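Local coordinates for putative uncharacterized protein (Pseudomonas phage 201phi2-1, PDB 3R4V) that is of unassigned function but belongs to the phage tubulin-like proteins and carries guanosine-5'-diphosphate in a pocket of its fold, at residues P69-L74 / S96-L101; N129-M134 / K279-S284; Q181-L186 / V255-V260; R196-D199 / I205-V208. All blocks are in the same frame, centred on the assembly; numbering follows the deposited sequence. Where two conformers were deposited one is given.

Contact 1 of 4, residues P69-L74 / S96-L101; sequences PQIPAL and SVLGPL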
loop_
_atom_site.group_PDB
_atom_site.type_symbol
_atom_site.label_atom_id
_atom_site.label_comp_id
_atom_site.label_asym_id
_atom_site.label_seq_id
_atom_site.Cartn_x
_atom_site.Cartn_y
_atom_site.Cartn_z
ATOM N N PRO A 69 -18.020 -8.154 -7.995
ATOM C CA PRO A 69 -19.418 -7.754 -7.811
ATOM C C PRO A 69 -19.764 -7.416 -6.360
ATOM O O PRO A 69 -20.830 -6.854 -6.105
ATOM C CB PRO A 69 -20.207 -9.000 -8.271
ATOM C CG PRO A 69 -19.206 -9.839 -9.042
ATOM C CD PRO A 69 -17.898 -9.570 -8.381
ATOM N N GLN A 70 -18.875 -7.750 -5.428
ATOM C CA GLN A 70 -19.109 -7.520 -4.002
ATOM C C GLN A 70 -18.573 -6.187 -3.507
ATOM O O GLN A 70 -18.877 -5.763 -2.398
ATOM C CB GLN A 70 -18.505 -8.657 -3.167
ATOM C CG GLN A 70 -19.081 -10.044 -3.505
ATOM C CD GLN A 70 -18.416 -11.163 -2.721
ATOM O OE1 GLN A 70 -18.429 -11.172 -1.489
ATOM N NE2 GLN A 70 -17.818 -12.105 -3.435
ATOM N N ILE A 71 -17.779 -5.524 -4.333
ATOM C CA ILE A 71 -17.162 -4.265 -3.931
ATOM C C ILE A 71 -18.175 -3.215 -3.455
ATOM O O ILE A 71 -17.971 -2.588 -2.417
ATOM C CB ILE A 71 -16.306 -3.695 -5.058
ATOM C CG1 ILE A 71 -15.073 -4.581 -5.284
ATOM C CG2 ILE A 71 -15.914 -2.251 -4.754
ATOM C CD1 ILE A 71 -14.174 -4.734 -4.064
ATOM N N PRO A 72 -19.263 -3.008 -4.208
ATOM C CA PRO A 72 -20.230 -2.009 -3.740
ATOM C C PRO A 72 -20.702 -2.310 -2.316
ATOM O O PRO A 72 -20.834 -1.392 -1.502
ATOM C CB PRO A 72 -21.385 -2.151 -4.728
ATOM C CG PRO A 72 -20.752 -2.728 -5.962
ATOM C CD PRO A 72 -19.706 -3.664 -5.450
ATOM N N ALA A 73 -20.938 -3.582 -2.018
ATOM C CA ALA A 73 -21.323 -3.980 -0.668
ATOM C C ALA A 73 -20.228 -3.664 0.352
ATOM O O ALA A 73 -20.532 -3.241 1.471
ATOM C CB ALA A 73 -21.691 -5.460 -0.622
ATOM N N LEU A 74 -18.964 -3.864 -0.025
ATOM C CA LEU A 74 -17.861 -3.543 0.883
ATOM C C LEU A 74 -17.782 -2.043 1.133
ATOM O O LEU A 74 -17.520 -1.614 2.255
ATOM C CB LEU A 74 -16.511 -4.056 0.362
ATOM C CG LEU A 74 -16.407 -5.564 0.134
ATOM C CD1 LEU A 74 -14.965 -5.982 -0.123
ATOM C CD2 LEU A 74 -16.989 -6.332 1.310
ATOM N N SER A 96 -4.038 -7.725 -3.024
ATOM C CA SER A 96 -3.626 -7.008 -4.225
ATOM C C SER A 96 -4.770 -6.854 -5.233
ATOM O O SER A 96 -4.569 -6.287 -6.306
ATOM C CB SER A 96 -2.456 -7.717 -4.890
ATOM O OG SER A 96 -2.897 -8.969 -5.421
ATOM N N VAL A 97 -5.935 -7.398 -4.893
ATOM C CA VAL A 97 -7.159 -7.239 -5.684
ATOM C C VAL A 97 -8.172 -6.384 -4.933
ATOM O O VAL A 97 -8.644 -5.373 -5.456
ATOM C CB VAL A 97 -7.764 -8.598 -6.081
ATOM C CG1 VAL A 97 -9.163 -8.413 -6.652
ATOM C CG2 VAL A 97 -6.856 -9.275 -7.103
ATOM N N LEU A 98 -8.489 -6.762 -3.692
ATOM C CA LEU A 98 -9.366 -5.942 -2.872
ATOM C C LEU A 98 -8.826 -4.516 -2.682
ATOM O O LEU A 98 -9.581 -3.540 -2.779
ATOM C CB LEU A 98 -9.584 -6.583 -1.500
ATOM C CG LEU A 98 -10.377 -7.889 -1.537
ATOM C CD1 LEU A 98 -10.371 -8.554 -0.169
ATOM C CD2 LEU A 98 -11.789 -7.627 -2.037
ATOM N N GLY A 99 -7.532 -4.407 -2.386
ATOM C CA GLY A 99 -6.901 -3.116 -2.110
ATOM C C GLY A 99 -7.109 -2.138 -3.264
ATOM O O GLY A 99 -7.683 -1.062 -3.088
ATOM N N PRO A 100 -6.653 -2.512 -4.464
ATOM C CA PRO A 100 -6.853 -1.605 -5.602
ATOM C C PRO A 100 -8.318 -1.378 -6.015
ATOM O O PRO A 100 -8.643 -0.278 -6.474
ATOM C CB PRO A 100 -6.048 -2.266 -6.721
ATOM C CG PRO A 100 -4.944 -3.013 -5.971
ATOM C CD PRO A 100 -5.669 -3.569 -4.764
ATOM N N LEU A 101 -9.189 -2.375 -5.887
ATOM C CA LEU A 101 -10.601 -2.127 -6.187
ATOM C C LEU A 101 -11.168 -1.064 -5.249
ATOM O O LEU A 101 -11.849 -0.139 -5.685
ATOM C CB LEU A 101 -11.435 -3.407 -6.110
ATOM C CG LEU A 101 -11.163 -4.380 -7.263
ATOM C CD1 LEU A 101 -11.881 -5.685 -6.980
ATOM C CD2 LEU A 101 -11.607 -3.791 -8.611
#
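I71 and L101 mark the closest approach of the two backbones, their CA atoms 7.3 Å apart, where the short helix 71-76 faces one flank of helix 95-108. This is the nucleotide-binding half of a tubulin-like fold, and helix 95-108 begins within the last residues of the glycine-rich GGGSGS sequence, which resembles the tubulin signature motif. The helix bends at P100, whose nitrogen has no hydrogen to give to the preceding turn, while L101 N resumes the pattern by bonding to V97 O.

Everything across the contact is aliphatic. I71 does most of the reaching: its CG1 branch lies beside its own backbone N, and a second torsion of -59° folds CD1 round instead of extending the chain. That end settles on L101, with CD1 3.7 Å from L101 CB, and CG1 stands 3.8 Å from L101 CD1; the two side chains cross at about a right angle. One turn further along, L74 points its CB at the longer helix and offers CD1 to the end of L98. The leucine at 98 starts out along the flank rather than across, and it is CD2 that turns in to close the gap.

Round the contact, V97 and L101 pack on helix 60-67 and P100 rests on helix 124-144. The side chain of L98 lies about 7 Å from the bound guanosine-5'-diphosphate. Its CD2 methyl is shared by both partners, 4.1 Å from L74 CD1 and 4.3 Å from I71 CD1.

Contact 2 of 4, residues N129-M134 / K279-S284; sequences NDIDTM and KTITDS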
loop_
_atom_site.group_PDB
_atom_site.type_symbol
_atom_site.label_atom_id
_atom_site.label_comp_id
_atom_site.label_asym_id
_atom_site.label_seq_id
_atom_site.Cartn_x
_atom_site.Cartn_y
_atom_site.Cartn_z
ATOM N N ASN A 129 3.003 -10.849 -9.310
ATOM C CA ASN A 129 1.891 -10.131 -8.714
ATOM C C ASN A 129 2.262 -8.692 -8.373
ATOM O O ASN A 129 1.461 -7.784 -8.580
ATOM C CB ASN A 129 1.337 -10.871 -7.492
ATOM C CG ASN A 129 0.505 -12.082 -7.881
ATOM O OD1 ASN A 129 0.053 -12.193 -9.022
ATOM N ND2 ASN A 129 0.286 -12.986 -6.931
ATOM N N ASP A 130 3.480 -8.493 -7.870
ATOM C CA ASP A 130 3.953 -7.157 -7.513
ATOM C C ASP A 130 3.877 -6.263 -8.741
ATOM O O ASP A 130 3.352 -5.151 -8.679
ATOM C CB ASP A 130 5.409 -7.159 -7.076
ATOM C CG ASP A 130 5.642 -7.825 -5.736
ATOM O OD1 ASP A 130 4.723 -7.893 -4.893
ATOM O OD2 ASP A 130 6.792 -8.265 -5.540
ATOM N N ILE A 131 4.396 -6.771 -9.859
ATOM C CA ILE A 131 4.394 -6.032 -11.122
ATOM C C ILE A 131 2.981 -5.694 -11.583
ATOM O O ILE A 131 2.677 -4.542 -11.896
ATOM C CB ILE A 131 5.079 -6.820 -12.232
ATOM C CG1 ILE A 131 6.568 -6.974 -11.924
ATOM C CG2 ILE A 131 4.868 -6.126 -13.574
ATOM C CD1 ILE A 131 7.228 -8.081 -12.717
ATOM N N ASP A 132 2.112 -6.705 -11.635
ATOM C CA ASP A 132 0.747 -6.487 -12.109
ATOM C C ASP A 132 -0.019 -5.530 -11.191
ATOM O O ASP A 132 -0.814 -4.739 -11.657
ATOM C CB ASP A 132 -0.024 -7.799 -12.279
ATOM C CG ASP A 132 0.545 -8.682 -13.368
ATOM O OD1 ASP A 132 1.276 -8.175 -14.252
ATOM O OD2 ASP A 132 0.241 -9.892 -13.342
ATOM N N THR A 133 0.236 -5.583 -9.888
ATOM C CA THR A 133 -0.465 -4.697 -8.964
ATOM C C THR A 133 0.035 -3.245 -9.070
ATOM O O THR A 133 -0.774 -2.301 -9.027
ATOM C CB THR A 133 -0.399 -5.231 -7.531
ATOM O OG1 THR A 133 -0.857 -6.591 -7.536
ATOM C CG2 THR A 133 -1.304 -4.422 -6.626
ATOM N N MET A 134 1.339 -3.065 -9.255
ATOM C CA MET A 134 1.864 -1.714 -9.487
ATOM C C MET A 134 1.263 -1.160 -10.788
ATOM O O MET A 134 0.851 -0.006 -10.835
ATOM C CB MET A 134 3.380 -1.707 -9.553
ATOM C CG MET A 134 4.062 -1.880 -8.188
ATOM S SD MET A 134 3.745 -0.481 -7.083
ATOM C CE MET A 134 4.802 0.732 -7.878
ATOM N N LYS A 279 12.038 -1.806 -11.867
ATOM C CA LYS A 279 13.224 -2.444 -12.432
ATOM C C LYS A 279 13.772 -3.495 -11.468
ATOM O O LYS A 279 14.156 -4.590 -11.879
ATOM C CB LYS A 279 14.287 -1.390 -12.765
ATOM C CG LYS A 279 15.595 -1.952 -13.309
ATOM C CD LYS A 279 15.411 -2.622 -14.664
ATOM C CE LYS A 279 16.767 -3.072 -15.226
ATOM N NZ LYS A 279 16.630 -3.894 -16.463
ATOM N N THR A 280 13.778 -3.173 -10.178
ATOM C CA THR A 280 14.318 -4.092 -9.186
ATOM C C THR A 280 13.482 -5.364 -9.156
ATOM O O THR A 280 14.022 -6.473 -9.131
ATOM C CB THR A 280 14.353 -3.442 -7.785
ATOM O OG1 THR A 280 15.345 -2.407 -7.774
ATOM C CG2 THR A 280 14.716 -4.463 -6.731
ATOM N N ILE A 281 12.163 -5.195 -9.160
ATOM C CA ILE A 281 11.230 -6.325 -9.173
ATOM C C ILE A 281 11.382 -7.158 -10.443
ATOM O O ILE A 281 11.473 -8.384 -10.381
ATOM C CB ILE A 281 9.766 -5.849 -9.050
ATOM C CG1 ILE A 281 9.543 -5.159 -7.706
ATOM C CG2 ILE A 281 8.795 -7.024 -9.209
ATOM C CD1 ILE A 281 8.213 -4.437 -7.618
ATOM N N THR A 282 11.416 -6.493 -11.594
ATOM C CA THR A 282 11.478 -7.255 -12.842
ATOM C C THR A 282 12.815 -7.959 -13.026
ATOM O O THR A 282 12.856 -9.072 -13.555
ATOM C CB THR A 282 11.116 -6.425 -14.110
ATOM O OG1 THR A 282 11.948 -5.264 -14.202
ATOM C CG2 THR A 282 9.656 -6.009 -14.077
ATOM N N ASP A 283 13.900 -7.335 -12.582
ATOM C CA ASP A 283 15.210 -7.970 -12.677
ATOM C C ASP A 283 15.250 -9.186 -11.761
ATOM O O ASP A 283 15.789 -10.235 -12.126
ATOM C CB ASP A 283 16.318 -7.012 -12.265
ATOM C CG ASP A 283 16.680 -6.011 -13.354
ATOM O OD1 ASP A 283 16.222 -6.149 -14.511
ATOM O OD2 ASP A 283 17.453 -5.089 -13.038
ATOM N N SER A 284 14.691 -9.052 -10.562
ATOM C CA SER A 284 14.679 -10.192 -9.643
ATOM C C SER A 284 13.890 -11.342 -10.249
ATOM O O SER A 284 14.320 -12.496 -10.199
ATOM C CB SER A 284 14.109 -9.817 -8.271
ATOM O OG SER A 284 14.937 -8.867 -7.625
#
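I131 and I281 meet where the C-terminal helix 274-294 packs roughly antiparallel on helix 124-144, the local axes 9.9 Å apart and their directions 147° from one another. The close part of the contact is a small patch of carbon. The two isoleucines slide past each other in opposite directions, I131 CG1 lying 3.5 Å from I281 CG2 in the conformers given. On the inner side, where D130 and I281 are buried, I281 reaches D130, its CD1 3.9 Å from D130 CB. D130 OD1 accepts from the backbone N of A120, and the methylene serves the contact.

The other side, formed by I131 and T282, is partly open to solvent. Their side chains cross at about a right angle, CD1 against CG2. I131, I281 and T282 each have two modelled conformers, so the tightness of both short approaches is doubtful. The T282 hydroxyl bonds to M278 O on its own helix, in the conformer given. Further round, where helix 274-294 faces away from its partner, K279 and D283 form a salt bridge: K279 NZ lies 3.0 Å from D283 OD1, on that oxygen's syn lone pair.

With no hydrogen bond crossing between the segments, and D130 OD1 and the T282 hydroxyl bonded elsewhere, the helices meet here through aliphatic packing; such an interface gives little directional constraint, which is consistent with the alternative conformers of its central side chains.

Contact 3 of 4, residues Q181-L186 / V255-V260; sequences QNHGRL and VDDLDV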
loop_
_atom_site.group_PDB
_atom_site.type_symbol
_atom_site.label_atom_id
_atom_site.label_comp_id
_atom_site.label_asym_id
_atom_site.label_seq_id
_atom_site.Cartn_x
_atom_site.Cartn_y
_atom_site.Cartn_z
ATOM N N GLN A 181 -5.941 16.953 12.287
ATOM C CA GLN A 181 -6.638 18.241 12.203
ATOM C C GLN A 181 -6.391 19.148 13.404
ATOM O O GLN A 181 -7.131 20.106 13.634
ATOM C CB GLN A 181 -8.144 18.035 11.967
ATOM C CG GLN A 181 -8.460 17.251 10.687
ATOM C CD GLN A 181 -9.950 17.124 10.396
ATOM O OE1 GLN A 181 -10.764 17.884 10.912
ATOM N NE2 GLN A 181 -10.309 16.154 9.562
ATOM N N ASN A 182 -5.334 18.852 14.151
ATOM C CA ASN A 182 -5.032 19.575 15.379
ATOM C C ASN A 182 -3.772 20.440 15.279
ATOM O O ASN A 182 -3.283 20.966 16.286
ATOM C CB ASN A 182 -4.923 18.581 16.544
ATOM C CG ASN A 182 -4.697 19.262 17.884
ATOM O OD1 ASN A 182 -5.510 20.072 18.325
ATOM N ND2 ASN A 182 -3.596 18.922 18.544
ATOM N N HIS A 183 -3.254 20.602 14.063
ATOM C CA HIS A 183 -2.021 21.360 13.866
ATOM C C HIS A 183 -2.285 22.793 13.416
ATOM O O HIS A 183 -3.182 23.047 12.611
ATOM C CB HIS A 183 -1.128 20.656 12.847
ATOM C CG HIS A 183 -1.003 19.188 13.084
ATOM N ND1 HIS A 183 -0.673 18.662 14.316
ATOM C CD2 HIS A 183 -1.183 18.134 12.256
ATOM C CE1 HIS A 183 -0.647 17.343 14.231
ATOM N NE2 HIS A 183 -0.954 16.998 12.993
ATOM N N GLY A 184 -1.498 23.727 13.932
ATOM C CA GLY A 184 -1.614 25.106 13.506
ATOM C C GLY A 184 -1.283 25.250 12.034
ATOM O O GLY A 184 -0.361 24.600 11.534
ATOM N N ARG A 185 -2.047 26.096 11.342
ATOM C CA ARG A 185 -1.797 26.425 9.936
ATOM C C ARG A 185 -2.214 25.345 8.935
ATOM O O ARG A 185 -2.226 25.591 7.733
ATOM C CB ARG A 185 -0.329 26.811 9.726
ATOM C CG ARG A 185 0.040 28.131 10.389
ATOM C CD ARG A 185 1.527 28.252 10.660
ATOM N NE ARG A 185 2.328 28.206 9.442
ATOM C CZ ARG A 185 3.652 28.311 9.424
ATOM N NH1 ARG A 185 4.320 28.473 10.563
ATOM N NH2 ARG A 185 4.307 28.256 8.271
ATOM N N LEU A 186 -2.568 24.159 9.422
ATOM C CA LEU A 186 -2.840 23.037 8.520
ATOM C C LEU A 186 -4.322 22.661 8.441
ATOM O O LEU A 186 -4.929 22.224 9.426
ATOM C CB LEU A 186 -2.000 21.818 8.904
ATOM C CG LEU A 186 -1.938 20.725 7.840
ATOM C CD1 LEU A 186 -1.111 21.196 6.648
ATOM C CD2 LEU A 186 -1.366 19.444 8.420
ATOM N N VAL A 255 2.763 20.667 21.626
ATOM C CA VAL A 255 3.529 19.901 22.610
ATOM C C VAL A 255 2.655 19.106 23.578
ATOM O O VAL A 255 3.135 18.182 24.234
ATOM C CB VAL A 255 4.528 20.797 23.398
ATOM C CG1 VAL A 255 3.797 21.903 24.173
ATOM C CG2 VAL A 255 5.381 19.951 24.336
ATOM N N ASP A 256 1.376 19.463 23.667
ATOM C CA ASP A 256 0.436 18.725 24.507
ATOM C C ASP A 256 -0.334 17.672 23.707
ATOM O O ASP A 256 -1.209 16.997 24.246
ATOM C CB ASP A 256 -0.538 19.674 25.207
ATOM C CG ASP A 256 -1.388 20.463 24.232
ATOM O OD1 ASP A 256 -0.859 20.901 23.188
ATOM O OD2 ASP A 256 -2.592 20.647 24.512
ATOM N N ASP A 257 -0.016 17.559 22.419
ATOM C CA ASP A 257 -0.550 16.497 21.566
ATOM C C ASP A 257 0.225 15.227 21.904
ATOM O O ASP A 257 1.394 15.084 21.547
ATOM C CB ASP A 257 -0.370 16.872 20.081
ATOM C CG ASP A 257 -1.164 15.976 19.125
ATOM O OD1 ASP A 257 -1.439 14.810 19.469
ATOM O OD2 ASP A 257 -1.491 16.442 18.003
ATOM N N LEU A 258 -0.420 14.315 22.622
ATOM C CA LEU A 258 0.245 13.101 23.085
ATOM C C LEU A 258 0.687 12.181 21.944
ATOM O O LEU A 258 1.529 11.302 22.136
ATOM C CB LEU A 258 -0.662 12.340 24.050
ATOM C CG LEU A 258 -0.959 13.045 25.373
ATOM C CD1 LEU A 258 -2.143 12.395 26.067
ATOM C CD2 LEU A 258 0.278 13.039 26.262
ATOM N N ASP A 259 0.115 12.377 20.761
ATOM C CA ASP A 259 0.483 11.564 19.605
ATOM C C ASP A 259 1.749 12.071 18.909
ATOM O O ASP A 259 2.261 11.434 17.993
ATOM C CB ASP A 259 -0.674 11.488 18.606
ATOM C CG ASP A 259 -1.853 10.693 19.141
ATOM O OD1 ASP A 259 -1.670 9.933 20.117
ATOM O OD2 ASP A 259 -2.961 10.825 18.580
ATOM N N VAL A 260 2.254 13.218 19.345
ATOM C CA VAL A 260 3.449 13.784 18.730
ATOM C C VAL A 260 4.692 13.002 19.141
ATOM O O VAL A 260 5.169 13.105 20.270
ATOM C CB VAL A 260 3.595 15.282 19.045
ATOM C CG1 VAL A 260 4.947 15.800 18.583
ATOM C CG2 VAL A 260 2.467 16.053 18.378
HETATM O O HOH W 1 -0.702 18.973 17.122
#
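N182 and D257 join two loops through a single direct hydrogen bond: the loop after helix 161-178 and, in the phage tubulin-like C-terminal domain, the one between strands 247-252 and 264-270. Both side chains hold CG anti to the backbone N (chi1 -176° in N182), which sends amide and carboxylate across the gap, where they slide past each other in opposite directions. N182 ND2 donates to D257 OD2 over 3.3 Å; the oxygen lies close to the amide plane, but the N-H arrives from above the carboxylate, the two planes being 69° apart.

The H183 side chain crosses that of D257 at about a right angle, with ring and carboxylate planes 23° apart and CE1 4.0 Å from D257 OD2. A water ties the three groups together: it donates to D257 OD2 at 2.8 Å, lies 2.8 Å from H183 ND1, and takes a weak bond from N182 ND2. N180 ND2 also bonds to OD2, while D257 OD1 accepts from D259 N in an Asx turn.

H183 NE2 bonds to L177 O, just inside the end of helix 161-178, and its ring touches L232 of strand 228-233; G184 bonds backbone to backbone with I252 of edge strand 247-252.

Contact 4 of 4, residues R196-D199 / I205-V208; sequences RFTD and IPQV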
loop_
_atom_site.group_PDB
_atom_site.type_symbol
_atom_site.label_atom_id
_atom_site.label_comp_id
_atom_site.label_asym_id
_atom_site.label_seq_id
_atom_site.Cartn_x
_atom_site.Cartn_y
_atom_site.Cartn_z
ATOM N N ARG A 196 -3.688 15.192 -3.588
ATOM C CA ARG A 196 -4.383 15.306 -4.875
ATOM C C ARG A 196 -3.801 16.482 -5.670
ATOM O O ARG A 196 -4.536 17.373 -6.112
ATOM C CB ARG A 196 -5.878 15.535 -4.656
ATOM C CG ARG A 196 -6.609 14.421 -3.899
ATOM C CD ARG A 196 -8.107 14.782 -3.737
ATOM N NE ARG A 196 -8.721 15.000 -5.045
ATOM C CZ ARG A 196 -9.216 14.023 -5.793
ATOM N NH1 ARG A 196 -9.215 12.780 -5.330
ATOM N NH2 ARG A 196 -9.722 14.282 -6.989
ATOM N N PHE A 197 -2.481 16.495 -5.835
ATOM C CA PHE A 197 -1.806 17.679 -6.363
ATOM C C PHE A 197 -2.180 18.027 -7.805
ATOM O O PHE A 197 -2.046 19.169 -8.208
ATOM C CB PHE A 197 -0.284 17.598 -6.185
ATOM C CG PHE A 197 0.349 16.389 -6.825
ATOM C CD1 PHE A 197 0.674 16.395 -8.178
ATOM C CD2 PHE A 197 0.628 15.251 -6.071
ATOM C CE1 PHE A 197 1.253 15.287 -8.784
ATOM C CE2 PHE A 197 1.220 14.139 -6.662
ATOM C CZ PHE A 197 1.536 14.154 -8.017
ATOM N N THR A 198 -2.633 17.049 -8.583
ATOM C CA THR A 198 -3.061 17.326 -9.963
ATOM C C THR A 198 -4.370 18.118 -10.053
ATOM O O THR A 198 -4.722 18.617 -11.121
ATOM C CB THR A 198 -3.252 16.035 -10.768
ATOM O OG1 THR A 198 -4.034 15.124 -9.997
ATOM C CG2 THR A 198 -1.909 15.385 -11.094
ATOM N N ASP A 199 -5.100 18.236 -8.949
ATOM C CA ASP A 199 -6.369 18.965 -8.982
ATOM C C ASP A 199 -6.136 20.433 -9.339
ATOM O O ASP A 199 -6.877 21.012 -10.139
ATOM C CB ASP A 199 -7.099 18.865 -7.639
ATOM C CG ASP A 199 -7.932 17.602 -7.513
ATOM O OD1 ASP A 199 -7.873 16.756 -8.428
ATOM O OD2 ASP A 199 -8.637 17.456 -6.489
ATOM N N ILE A 205 1.153 15.116 -14.461
ATOM C CA ILE A 205 0.602 13.853 -14.931
ATOM C C ILE A 205 0.245 12.993 -13.730
ATOM O O ILE A 205 1.108 12.728 -12.909
ATOM C CB ILE A 205 1.672 13.093 -15.734
ATOM C CG1 ILE A 205 2.147 13.936 -16.924
ATOM C CG2 ILE A 205 1.153 11.720 -16.164
ATOM C CD1 ILE A 205 3.355 13.364 -17.636
ATOM N N PRO A 206 -1.019 12.537 -13.633
ATOM C CA PRO A 206 -1.365 11.616 -12.547
ATOM C C PRO A 206 -0.784 10.233 -12.817
ATOM O O PRO A 206 -0.913 9.709 -13.926
ATOM C CB PRO A 206 -2.889 11.567 -12.606
ATOM C CG PRO A 206 -3.216 11.833 -14.030
ATOM C CD PRO A 206 -2.165 12.794 -14.527
ATOM N N GLN A 207 -0.167 9.642 -11.799
ATOM C CA GLN A 207 0.506 8.361 -11.968
ATOM C C GLN A 207 0.800 7.828 -10.576
ATOM O O GLN A 207 0.516 8.511 -9.589
ATOM C CB GLN A 207 1.799 8.549 -12.780
ATOM C CG GLN A 207 2.769 9.575 -12.187
ATOM C CD GLN A 207 4.012 9.888 -13.052
ATOM O OE1 GLN A 207 4.894 10.617 -12.612
ATOM N NE2 GLN A 207 4.073 9.350 -14.276
ATOM N N VAL A 208 1.363 6.625 -10.488
ATOM C CA VAL A 208 1.793 6.109 -9.191
ATOM C C VAL A 208 2.959 6.958 -8.685
ATOM O O VAL A 208 3.939 7.166 -9.404
ATOM C CB VAL A 208 2.220 4.645 -9.247
ATOM C CG1 VAL A 208 2.751 4.206 -7.878
ATOM C CG2 VAL A 208 1.038 3.773 -9.612
#
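T198 and P206 bring their backbones to 6.5 Å (CA to CA) in the connection that leads from helix 188-195 to strand 208-214, within the tubulin-type C-terminal family region. T198 aims its CB at the other segment. A first torsion of 48° tucks OG1 between the backbone N and the carbonyl carbon and leaves CG2 as the branch that does the touching. This methyl lies 3.9 Å from P206 N and 4.2 Å from P206 CB: it sits over one face of the proline ring, nearer N, CA and CB than CG. It also comes within 4.2 Å of I205 C, the carbon of the peptide before the proline, while the I205 side chain leaves in the other direction.

The rest of 196-199 is braced from within. R196 folds back over the turn, and its NE gives a hydrogen bond of 2.9 Å to D199 OD2, part of a salt bridge. The oxygen sits at the edge of the guanidinium, in its plane, but the N-H meets the carboxylate 37° out of the carboxylate's own plane; NH2 adds weak bonds to both oxygens. D199 N to R196 O closes the same turn through the backbone.

P147 touches both F197 and T198 from the loop between helix 124-144 and strand 148-154. Beyond P206, Q207 bonds through its backbone to I148, and V208 N reaches E138 OE1 of helix 124-144 as strand 208-214 enters the sheet.

Overall arrangement
Helix 124-144 connects three of the four sites. S96 and P100 of contact 1 pack on T133 of contact 2, and V208 of contact 4 lies against the backbone of M134. Contact 1 is buried and wholly aliphatic, between helices beside the nucleotide pocket; contact 2 is also carbon-to-carbon but only partly buried, with an ion pair on the far side of one of its helices. Contact 4 is a mostly buried loop pairing, a lone methyl against a proline with a charged pair bracing one side. Contact 3 stands apart, about 38 Å from contact 2 between centres and across the chain's centre from it, and there, nearer the surface, polar side chains and a water replace aliphatic packing.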